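Local coordinates for putative amidohydrolase (Unidentified, PDB 3MKV), which probably works as a zinc-dependent prolidase of the amidohydrolase superfamily, hydrolysing dipeptides that end in proline, at residues T5-N10 and A47-V52; A376-L381 and L403-G408; G255-D260 and A301-A306. All coordinates share one frame; numbering follows the deposited sequence.

Contact 1: T5-N10 and A47-V52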
loop_
_atom_site.group_PDB
_atom_site.type_symbol
_atom_site.label_atom_id
_atom_site.label_comp_id
_atom_site.label_asym_id
_atom_site.label_seq_id
_atom_site.Cartn_x
_atom_site.Cartn_y
_atom_site.Cartn_z
ATOM N N THR A 5 -24.916 -52.226 -14.704
ATOM C CA THR A 5 -23.963 -53.312 -14.523
ATOM C C THR A 5 -23.236 -53.720 -15.804
ATOM O O THR A 5 -23.745 -53.533 -16.905
ATOM C CB THR A 5 -24.670 -54.544 -13.918
ATOM O OG1 THR A 5 -25.242 -54.189 -12.651
ATOM C CG2 THR A 5 -23.698 -55.691 -13.728
ATOM N N PHE A 6 -22.033 -54.265 -15.644
ATOM C CA PHE A 6 -21.240 -54.742 -16.770
ATOM C C PHE A 6 -20.513 -56.036 -16.413
ATOM O O PHE A 6 -20.033 -56.213 -15.284
ATOM C CB PHE A 6 -20.224 -53.691 -17.221
ATOM C CG PHE A 6 -20.843 -52.459 -17.802
ATOM C CD1 PHE A 6 -20.938 -52.297 -19.173
ATOM C CD2 PHE A 6 -21.331 -51.456 -16.976
ATOM C CE1 PHE A 6 -21.508 -51.154 -19.714
ATOM C CE2 PHE A 6 -21.906 -50.311 -17.510
ATOM C CZ PHE A 6 -21.995 -50.160 -18.881
ATOM N N LEU A 7 -20.442 -56.938 -17.383
ATOM C CA LEU A 7 -19.735 -58.190 -17.189
ATOM C C LEU A 7 -18.764 -58.461 -18.336
ATOM O O LEU A 7 -19.168 -58.763 -19.464
ATOM C CB LEU A 7 -20.717 -59.352 -17.008
ATOM C CG LEU A 7 -20.051 -60.663 -16.591
ATOM C CD1 LEU A 7 -21.032 -61.569 -15.871
ATOM C CD2 LEU A 7 -19.466 -61.367 -17.801
ATOM N N PHE A 8 -17.479 -58.321 -18.033
ATOM C CA PHE A 8 -16.423 -58.656 -18.968
ATOM C C PHE A 8 -16.244 -60.165 -18.989
ATOM O O PHE A 8 -16.122 -60.794 -17.933
ATOM C CB PHE A 8 -15.123 -57.982 -18.548
ATOM C CG PHE A 8 -15.141 -56.488 -18.705
ATOM C CD1 PHE A 8 -14.622 -55.893 -19.842
ATOM C CD2 PHE A 8 -15.670 -55.681 -17.715
ATOM C CE1 PHE A 8 -14.630 -54.522 -19.989
ATOM C CE2 PHE A 8 -15.685 -54.312 -17.858
ATOM C CZ PHE A 8 -15.167 -53.731 -18.996
ATOM N N ARG A 9 -16.234 -60.748 -20.178
ATOM C CA ARG A 9 -16.142 -62.191 -20.354
ATOM C C ARG A 9 -15.253 -62.582 -21.548
ATOM O O ARG A 9 -15.157 -61.849 -22.509
ATOM C CB ARG A 9 -17.553 -62.755 -20.554
ATOM C CG ARG A 9 -17.663 -64.266 -20.445
ATOM C CD ARG A 9 -19.073 -64.750 -20.780
ATOM N NE ARG A 9 -19.414 -64.542 -22.187
ATOM C CZ ARG A 9 -18.908 -65.251 -23.192
ATOM N NH1 ARG A 9 -19.280 -64.993 -24.443
ATOM N NH2 ARG A 9 -18.032 -66.218 -22.947
ATOM N N ASN A 10 -14.678 -63.769 -21.501
ATOM C CA ASN A 10 -13.919 -64.302 -22.632
ATOM C C ASN A 10 -12.623 -63.562 -22.990
ATOM O O ASN A 10 -12.338 -63.318 -24.172
ATOM C CB ASN A 10 -14.810 -64.377 -23.867
ATOM C CG ASN A 10 -14.378 -65.466 -24.821
ATOM O OD1 ASN A 10 -14.104 -66.594 -24.403
ATOM N ND2 ASN A 10 -14.309 -65.138 -26.110
ATOM N N ALA A 47 -26.742 -57.669 -15.808
ATOM C CA ALA A 47 -25.449 -57.328 -16.384
ATOM C C ALA A 47 -25.489 -57.085 -17.893
ATOM O O ALA A 47 -26.124 -57.828 -18.634
ATOM C CB ALA A 47 -24.426 -58.407 -16.051
ATOM N N HIS A 48 -24.809 -56.030 -18.334
ATOM C CA HIS A 48 -24.540 -55.818 -19.747
ATOM C C HIS A 48 -23.206 -56.491 -20.055
ATOM O O HIS A 48 -22.158 -56.066 -19.570
ATOM C CB HIS A 48 -24.478 -54.326 -20.064
ATOM C CG HIS A 48 -23.935 -54.017 -21.425
ATOM N ND1 HIS A 48 -24.660 -53.331 -22.378
ATOM C CD2 HIS A 48 -22.738 -54.297 -21.994
ATOM C CE1 HIS A 48 -23.931 -53.202 -23.474
ATOM N NE2 HIS A 48 -22.761 -53.781 -23.267
ATOM N N VAL A 49 -23.254 -57.555 -20.847
ATOM C CA VAL A 49 -22.086 -58.398 -21.080
ATOM C C VAL A 49 -21.146 -57.842 -22.141
ATOM O O VAL A 49 -21.579 -57.414 -23.210
ATOM C CB VAL A 49 -22.505 -59.832 -21.489
ATOM C CG1 VAL A 49 -21.319 -60.603 -22.091
ATOM C CG2 VAL A 49 -23.099 -60.571 -20.299
ATOM N N ILE A 50 -19.851 -57.872 -21.846
ATOM C CA ILE A 50 -18.849 -57.428 -22.805
ATOM C C ILE A 50 -17.941 -58.580 -23.229
ATOM O O ILE A 50 -17.180 -59.125 -22.430
ATOM C CB ILE A 50 -18.034 -56.243 -22.249
ATOM C CG1 ILE A 50 -18.972 -55.057 -21.986
ATOM C CG2 ILE A 50 -16.914 -55.864 -23.213
ATOM C CD1 ILE A 50 -18.365 -53.928 -21.189
ATOM N N ASP A 51 -18.037 -58.958 -24.498
ATOM C CA ASP A 51 -17.270 -60.079 -25.006
ATOM C C ASP A 51 -15.974 -59.586 -25.621
ATOM O O ASP A 51 -15.980 -58.829 -26.590
ATOM C CB ASP A 51 -18.090 -60.866 -26.029
ATOM C CG ASP A 51 -17.655 -62.317 -26.132
ATOM O OD1 ASP A 51 -16.447 -62.567 -26.344
ATOM O OD2 ASP A 51 -18.531 -63.204 -26.005
ATOM N N VAL A 52 -14.861 -60.038 -25.058
ATOM C CA VAL A 52 -13.556 -59.498 -25.400
ATOM C C VAL A 52 -12.847 -60.235 -26.539
ATOM O O VAL A 52 -11.730 -59.867 -26.909
ATOM C CB VAL A 52 -12.640 -59.451 -24.149
ATOM C CG1 VAL A 52 -11.315 -58.782 -24.477
ATOM C CG2 VAL A 52 -13.340 -58.718 -23.015
#
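Strands 5-9 and 48-51 run parallel with their axes 25° apart, pairing Phe6 with His48, Leu7 with Val49, Phe8 with Ile50 and Arg9 with Asp51. They form one side of a four-stranded mixed sheet in the small β domain that accompanies the TIM barrel in many amidohydrolases. Strand 25-30 pairs with the other edge of 5-9, leaving 48-51 outermost within this chain. The hydrogen bonds alternate as in a regular parallel ladder: His48 N gives to Thr5 O, Leu7 N to His48 O, Ile50 N to Leu7 O, Arg9 N to Ile50 O and Val52 N to Arg9 O. The two faces differ in chemistry. On the face of Phe6, Phe8, His48 and Ile50, the isoleucine bridges the two phenylalanines. Its CG1 branch turns away from its own carbonyl carbon (chi1 -62°), sending CD1 to 3.7 Å from Phe6 CD1 and 4.1 Å from the centroid of the Phe8 ring, a CH-pi contact over the ring face. A branched, flexible aliphatic chain suits this position because it can meet both rings. The Phe6 and His48 rings lie obliquely, their planes 45° apart, while His48 NE2 is hydrogen-bonded to Glu416 near the chain's C-terminus. Phe8 continues inward to Val382 and Ile57. On the other face, Leu7 CB packs 3.9 Å from Ala47 CB, with Ile42 and Ser44 nearby. Farther along, the long Arg9 chain bends toward Asp51 in a partly exposed salt bridge, although the arginine has two deposited conformers and the modelled distance is doubtfully short. The other carboxylate oxygen, Asp51 OD1, receives a weak hydrogen bond of 3.4 Å from Asn10 ND2.

Contact 2: A376-L381 and L403-G408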
loop_
_atom_site.group_PDB
_atom_site.type_symbol
_atom_site.label_atom_id
_atom_site.label_comp_id
_atom_site.label_asym_id
_atom_site.label_seq_id
_atom_site.Cartn_x
_atom_site.Cartn_y
_atom_site.Cartn_z
ATOM N N ALA A 376 -12.584 -52.154 -5.921
ATOM C CA ALA A 376 -11.768 -51.156 -6.614
ATOM C C ALA A 376 -12.594 -50.347 -7.610
ATOM O O ALA A 376 -13.722 -50.714 -7.944
ATOM C CB ALA A 376 -10.595 -51.836 -7.337
ATOM N N HIS A 377 -12.032 -49.246 -8.091
ATOM C CA HIS A 377 -12.728 -48.436 -9.092
ATOM C C HIS A 377 -12.774 -49.179 -10.421
ATOM O O HIS A 377 -11.775 -49.762 -10.849
ATOM C CB HIS A 377 -12.062 -47.066 -9.269
ATOM C CG HIS A 377 -12.287 -46.136 -8.120
ATOM N ND1 HIS A 377 -11.350 -45.937 -7.127
ATOM C CD2 HIS A 377 -13.348 -45.358 -7.798
ATOM C CE1 HIS A 377 -11.825 -45.078 -6.243
ATOM N NE2 HIS A 377 -13.033 -44.708 -6.629
ATOM N N ALA A 378 -13.937 -49.165 -11.062
ATOM C CA ALA A 378 -14.084 -49.801 -12.361
ATOM C C ALA A 378 -13.457 -48.912 -13.423
ATOM O O ALA A 378 -14.150 -48.342 -14.274
ATOM C CB ALA A 378 -15.546 -50.084 -12.676
ATOM N N ASP A 379 -12.136 -48.780 -13.330
ATOM C CA ASP A 379 -11.322 -48.179 -14.374
ATOM C C ASP A 379 -10.693 -49.340 -15.116
ATOM O O ASP A 379 -9.768 -49.980 -14.610
ATOM C CB ASP A 379 -10.217 -47.300 -13.771
ATOM C CG ASP A 379 -10.760 -46.118 -12.969
ATOM O OD1 ASP A 379 -11.996 -46.012 -12.768
ATOM O OD2 ASP A 379 -9.933 -45.284 -12.539
ATOM N N VAL A 380 -11.214 -49.635 -16.302
ATOM C CA VAL A 380 -10.806 -50.834 -17.028
ATOM C C VAL A 380 -10.446 -50.531 -18.468
ATOM O O VAL A 380 -11.083 -49.709 -19.116
ATOM C CB VAL A 380 -11.930 -51.902 -17.040
ATOM C CG1 VAL A 380 -11.448 -53.165 -17.719
ATOM C CG2 VAL A 380 -12.395 -52.204 -15.630
ATOM N N LEU A 381 -9.421 -51.207 -18.966
ATOM C CA LEU A 381 -9.071 -51.138 -20.378
ATOM C C LEU A 381 -9.237 -52.503 -21.046
ATOM O O LEU A 381 -9.122 -53.552 -20.397
ATOM C CB LEU A 381 -7.621 -50.686 -20.559
ATOM C CG LEU A 381 -7.143 -49.400 -19.898
ATOM C CD1 LEU A 381 -5.780 -48.996 -20.491
ATOM C CD2 LEU A 381 -8.179 -48.296 -20.085
ATOM N N LEU A 403 -11.445 -50.381 -25.922
ATOM C CA LEU A 403 -12.354 -50.022 -24.826
ATOM C C LEU A 403 -11.663 -49.333 -23.647
ATOM O O LEU A 403 -10.614 -49.782 -23.183
ATOM C CB LEU A 403 -13.143 -51.247 -24.345
ATOM C CG LEU A 403 -14.246 -50.966 -23.319
ATOM C CD1 LEU A 403 -15.424 -51.919 -23.506
ATOM C CD2 LEU A 403 -13.723 -51.002 -21.872
ATOM N N VAL A 404 -12.263 -48.236 -23.183
ATOM C CA VAL A 404 -11.745 -47.480 -22.046
ATOM C C VAL A 404 -12.861 -47.153 -21.054
ATOM O O VAL A 404 -13.790 -46.426 -21.376
ATOM C CB VAL A 404 -11.062 -46.166 -22.482
ATOM C CG1 VAL A 404 -10.582 -45.386 -21.246
ATOM C CG2 VAL A 404 -9.897 -46.447 -23.435
ATOM N N MET A 405 -12.753 -47.698 -19.846
ATOM C CA MET A 405 -13.781 -47.556 -18.828
ATOM C C MET A 405 -13.212 -46.810 -17.626
ATOM O O MET A 405 -12.201 -47.223 -17.066
ATOM C CB MET A 405 -14.294 -48.946 -18.394
ATOM C CG MET A 405 -15.416 -48.933 -17.358
ATOM S SD MET A 405 -16.175 -50.547 -17.004
ATOM C CE MET A 405 -15.377 -51.033 -15.508
ATOM N N LYS A 406 -13.862 -45.722 -17.222
ATOM C CA LYS A 406 -13.489 -44.974 -16.038
ATOM C C LYS A 406 -14.693 -44.842 -15.139
ATOM O O LYS A 406 -15.721 -44.405 -15.607
ATOM C CB LYS A 406 -12.929 -43.597 -16.402
ATOM C CG LYS A 406 -12.966 -42.568 -15.277
ATOM C CD LYS A 406 -12.778 -41.162 -15.828
ATOM C CE LYS A 406 -13.250 -40.097 -14.857
ATOM N NZ LYS A 406 -13.127 -38.732 -15.432
ATOM N N ASP A 407 -14.567 -45.193 -13.864
ATOM C CA ASP A 407 -15.678 -45.114 -12.920
ATOM C C ASP A 407 -16.897 -45.900 -13.405
ATOM O O ASP A 407 -18.036 -45.457 -13.218
ATOM C CB ASP A 407 -16.089 -43.655 -12.673
ATOM C CG ASP A 407 -15.119 -42.912 -11.769
ATOM O OD1 ASP A 407 -14.786 -41.749 -12.085
ATOM O OD2 ASP A 407 -14.687 -43.490 -10.745
ATOM N N GLY A 408 -16.661 -47.058 -14.021
ATOM C CA GLY A 408 -17.756 -47.912 -14.477
ATOM C C GLY A 408 -18.566 -47.379 -15.656
ATOM O O GLY A 408 -19.669 -47.854 -15.923
#
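Val380 and Met405 lie side by side, pointing the same way from an antiparallel hydrogen-bonded pair in which each backbone N donates to the other's carbonyl oxygen at 2.7 Å. This β ladder between strands 380-383 and 403-406 lies within the larger mixed sheet, with strand 56-63 on the far side of 380-383. Met405 leaves the strand fully extended and bends only at its last torsion; the position of its terminal methyl, too close to Ala378, is doubtful. Met405 CB sits 3.4 Å from Val380 O. A long, pliable side chain suits this interior, where Phe8 and Ile29 also touch it. At the next, non-hydrogen-bonded pair, Leu381 and Val404 again run alongside each other, with Leu381 CD2 3.9 Å from Val404 CG1; their face is the opposite one, and Leu381 goes on to Met58 and Leu61. Beyond the ladder the polar groups take over. Ala378, centre of an inverse gamma turn, offers its O to Gly408 N at 2.8 Å. Asp407 and Gly408 both have positive phi, a shape glycine accepts without strain and aspartate better than most residues. Asp379 sets CG beside its own backbone N (chi1 -63°), which brings the carboxylate back to this bend, and OD1 takes the Asp407 N-H in a nearly straight bond of 2.9 Å on its anti side, 33° out of the carboxylate plane. Asp379 OD1 and Asp407 OD2 come within 4.2 Å, yet Arg128 forms salt bridges to Asp379 OD2 through NH1 and to Asp407 OD2 through NH2. That shared guanidinium, together with the backbone N-H, would offset the repulsion and probably favours both carboxylates remaining ionised.

Contact 3: G255-D260 and A301-A306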
loop_
_atom_site.group_PDB
_atom_site.type_symbol
_atom_site.label_atom_id
_atom_site.label_comp_id
_atom_site.label_asym_id
_atom_site.label_seq_id
_atom_site.Cartn_x
_atom_site.Cartn_y
_atom_site.Cartn_z
ATOM N N GLY A 255 14.807 -37.287 -11.331
ATOM C CA GLY A 255 15.921 -37.997 -10.698
ATOM C C GLY A 255 16.974 -38.456 -11.697
ATOM O O GLY A 255 17.660 -39.450 -11.469
ATOM N N ASN A 256 17.120 -37.707 -12.788
ATOM C CA ASN A 256 17.956 -38.109 -13.910
ATOM C C ASN A 256 19.414 -38.427 -13.577
ATOM O O ASN A 256 19.957 -39.437 -14.039
ATOM C CB ASN A 256 17.921 -37.044 -15.004
ATOM C CG ASN A 256 16.607 -37.018 -15.757
ATOM O OD1 ASN A 256 15.526 -36.948 -15.161
ATOM N ND2 ASN A 256 16.694 -37.051 -17.081
ATOM N N LEU A 257 20.048 -37.557 -12.799
ATOM C CA LEU A 257 21.477 -37.686 -12.513
ATOM C C LEU A 257 21.732 -38.382 -11.181
ATOM O O LEU A 257 22.785 -38.226 -10.576
ATOM C CB LEU A 257 22.142 -36.310 -12.533
ATOM C CG LEU A 257 22.016 -35.627 -13.897
ATOM C CD1 LEU A 257 22.488 -34.179 -13.856
ATOM C CD2 LEU A 257 22.778 -36.420 -14.952
ATOM N N ILE A 258 20.758 -39.148 -10.721
ATOM C CA ILE A 258 20.912 -39.862 -9.468
ATOM C C ILE A 258 22.077 -40.837 -9.584
ATOM O O ILE A 258 22.408 -41.299 -10.680
ATOM C CB ILE A 258 19.619 -40.621 -9.098
ATOM C CG1 ILE A 258 19.707 -41.175 -7.679
ATOM C CG2 ILE A 258 19.331 -41.733 -10.103
ATOM C CD1 ILE A 258 18.362 -41.628 -7.139
ATOM N N ASP A 259 22.695 -41.149 -8.450
ATOM C CA ASP A 259 23.784 -42.114 -8.417
ATOM C C ASP A 259 23.463 -43.283 -7.487
ATOM O O ASP A 259 22.564 -43.191 -6.645
ATOM C CB ASP A 259 25.086 -41.433 -7.992
ATOM C CG ASP A 259 25.027 -40.897 -6.575
ATOM O OD1 ASP A 259 23.987 -41.092 -5.900
ATOM O OD2 ASP A 259 26.026 -40.281 -6.135
ATOM N N ASP A 260 24.199 -44.380 -7.647
ATOM C CA ASP A 260 23.999 -45.577 -6.830
ATOM C C ASP A 260 23.774 -45.236 -5.366
ATOM O O ASP A 260 22.848 -45.749 -4.729
ATOM C CB ASP A 260 25.206 -46.500 -6.949
ATOM C CG ASP A 260 25.407 -47.012 -8.359
ATOM O OD1 ASP A 260 26.415 -46.632 -8.994
ATOM O OD2 ASP A 260 24.548 -47.781 -8.844
ATOM N N ALA A 301 20.615 -31.016 -22.893
ATOM C CA ALA A 301 21.696 -31.992 -22.991
ATOM C C ALA A 301 22.226 -32.400 -21.620
ATOM O O ALA A 301 22.742 -33.508 -21.442
ATOM C CB ALA A 301 22.822 -31.450 -23.865
ATOM N N ASP A 302 22.089 -31.495 -20.654
ATOM C CA ASP A 302 22.577 -31.726 -19.298
ATOM C C ASP A 302 22.055 -33.039 -18.715
ATOM O O ASP A 302 22.815 -33.807 -18.119
ATOM C CB ASP A 302 22.186 -30.563 -18.376
ATOM C CG ASP A 302 22.850 -29.246 -18.764
ATOM O OD1 ASP A 302 22.335 -28.181 -18.351
ATOM O OD2 ASP A 302 23.880 -29.266 -19.474
ATOM N N VAL A 303 20.759 -33.293 -18.894
ATOM C CA VAL A 303 20.098 -34.421 -18.242
ATOM C C VAL A 303 19.627 -35.512 -19.205
ATOM O O VAL A 303 19.456 -36.659 -18.815
ATOM C CB VAL A 303 18.883 -33.949 -17.391
ATOM C CG1 VAL A 303 19.302 -32.859 -16.424
ATOM C CG2 VAL A 303 17.743 -33.465 -18.280
ATOM N N HIS A 304 19.414 -35.145 -20.460
ATOM C CA HIS A 304 18.779 -36.029 -21.432
ATOM C C HIS A 304 19.452 -37.396 -21.615
ATOM O O HIS A 304 18.771 -38.424 -21.626
ATOM C CB HIS A 304 18.635 -35.299 -22.771
ATOM C CG HIS A 304 18.098 -36.156 -23.873
ATOM N ND1 HIS A 304 18.253 -35.836 -25.206
ATOM C CD2 HIS A 304 17.419 -37.329 -23.842
ATOM C CE1 HIS A 304 17.680 -36.768 -25.948
ATOM N NE2 HIS A 304 17.171 -37.688 -25.145
ATOM N N GLY A 305 20.780 -37.409 -21.755
ATOM C CA GLY A 305 21.513 -38.648 -22.028
ATOM C C GLY A 305 21.706 -39.619 -20.865
ATOM O O GLY A 305 22.012 -40.795 -21.077
ATOM N N ALA A 306 21.533 -39.133 -19.637
ATOM C CA ALA A 306 21.750 -39.949 -18.442
ATOM C C ALA A 306 20.488 -40.700 -18.018
ATOM O O ALA A 306 20.548 -41.676 -17.253
ATOM C CB ALA A 306 22.241 -39.074 -17.305
#
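A type I β turn from Gly255 to Ile258 carries the chain out of strand 251-254, whose last residue, His254, is a zinc ligand, and on this turn Asn256 and Leu257 meet Val303 and Ala306 of segment 301-306. In the TIM barrel of this family such a turn belongs to a loop joining a barrel strand to its following helix. Ile258 N closes it onto Gly255 O, and the positive phi of Gly255 is easily adopted by a residue with no side chain. The first torsion of Asn256 (chi1 -73°) swings its amide out across the gap, and ND2 donates to Val303 O at 3.3 Å. The N-H points almost straight at the oxygen, which lies near the plane of the amide, but the donor stands above the carbonyl plane, 63° out of it. Val303 O, in a weakly bonded helical segment, also receives a weak bond from Ala306 N. Asparagine suits its place because its amide can supply a second donor over a short reach. The asparagine and valine side chains cross at about a right angle, Asn256 CB lying 4.0 Å from Val303 CB. Leu257 supplies the apolar half: its CD2 comes 3.6 Å from Ala306 CB, methyl against methyl, and CD1 is 4.3 Å from Val303 CG1. The Asn256 side chain lies about 9 Å from a bound zinc ion, a neighbour of the metal site and not a ligand. Tyr280 of helix 277-286 packs on both Asn256 and Val303, and Tyr236 on Asn256; farther along the loop Ile258 touches both helices 238-246 and 307-317, and Asp259 N-caps helix 260-269.

Contacts 1 and 2 touch each other: Phe8 of contact 1 lies against Val380, Leu403 and Met405 of contact 2, and the two centres are about 13 Å apart. Contact 3 sits on the opposite side of the chain's centre, about 35 Å from contact 2 between centres, in the barrel near the zinc ions. Contact 2 is buried, whereas contacts 1 and 3 are partly so. Within each of the first two, a ladder of backbone bonds holds the strands, parallel in contact 1 and antiparallel in contact 2; contact 3 relies on one side-chain amide and a few methyl groups. In contact 1 opposite charges pair across partly exposed strands; in contact 2 an outside arginine brings two like charges together.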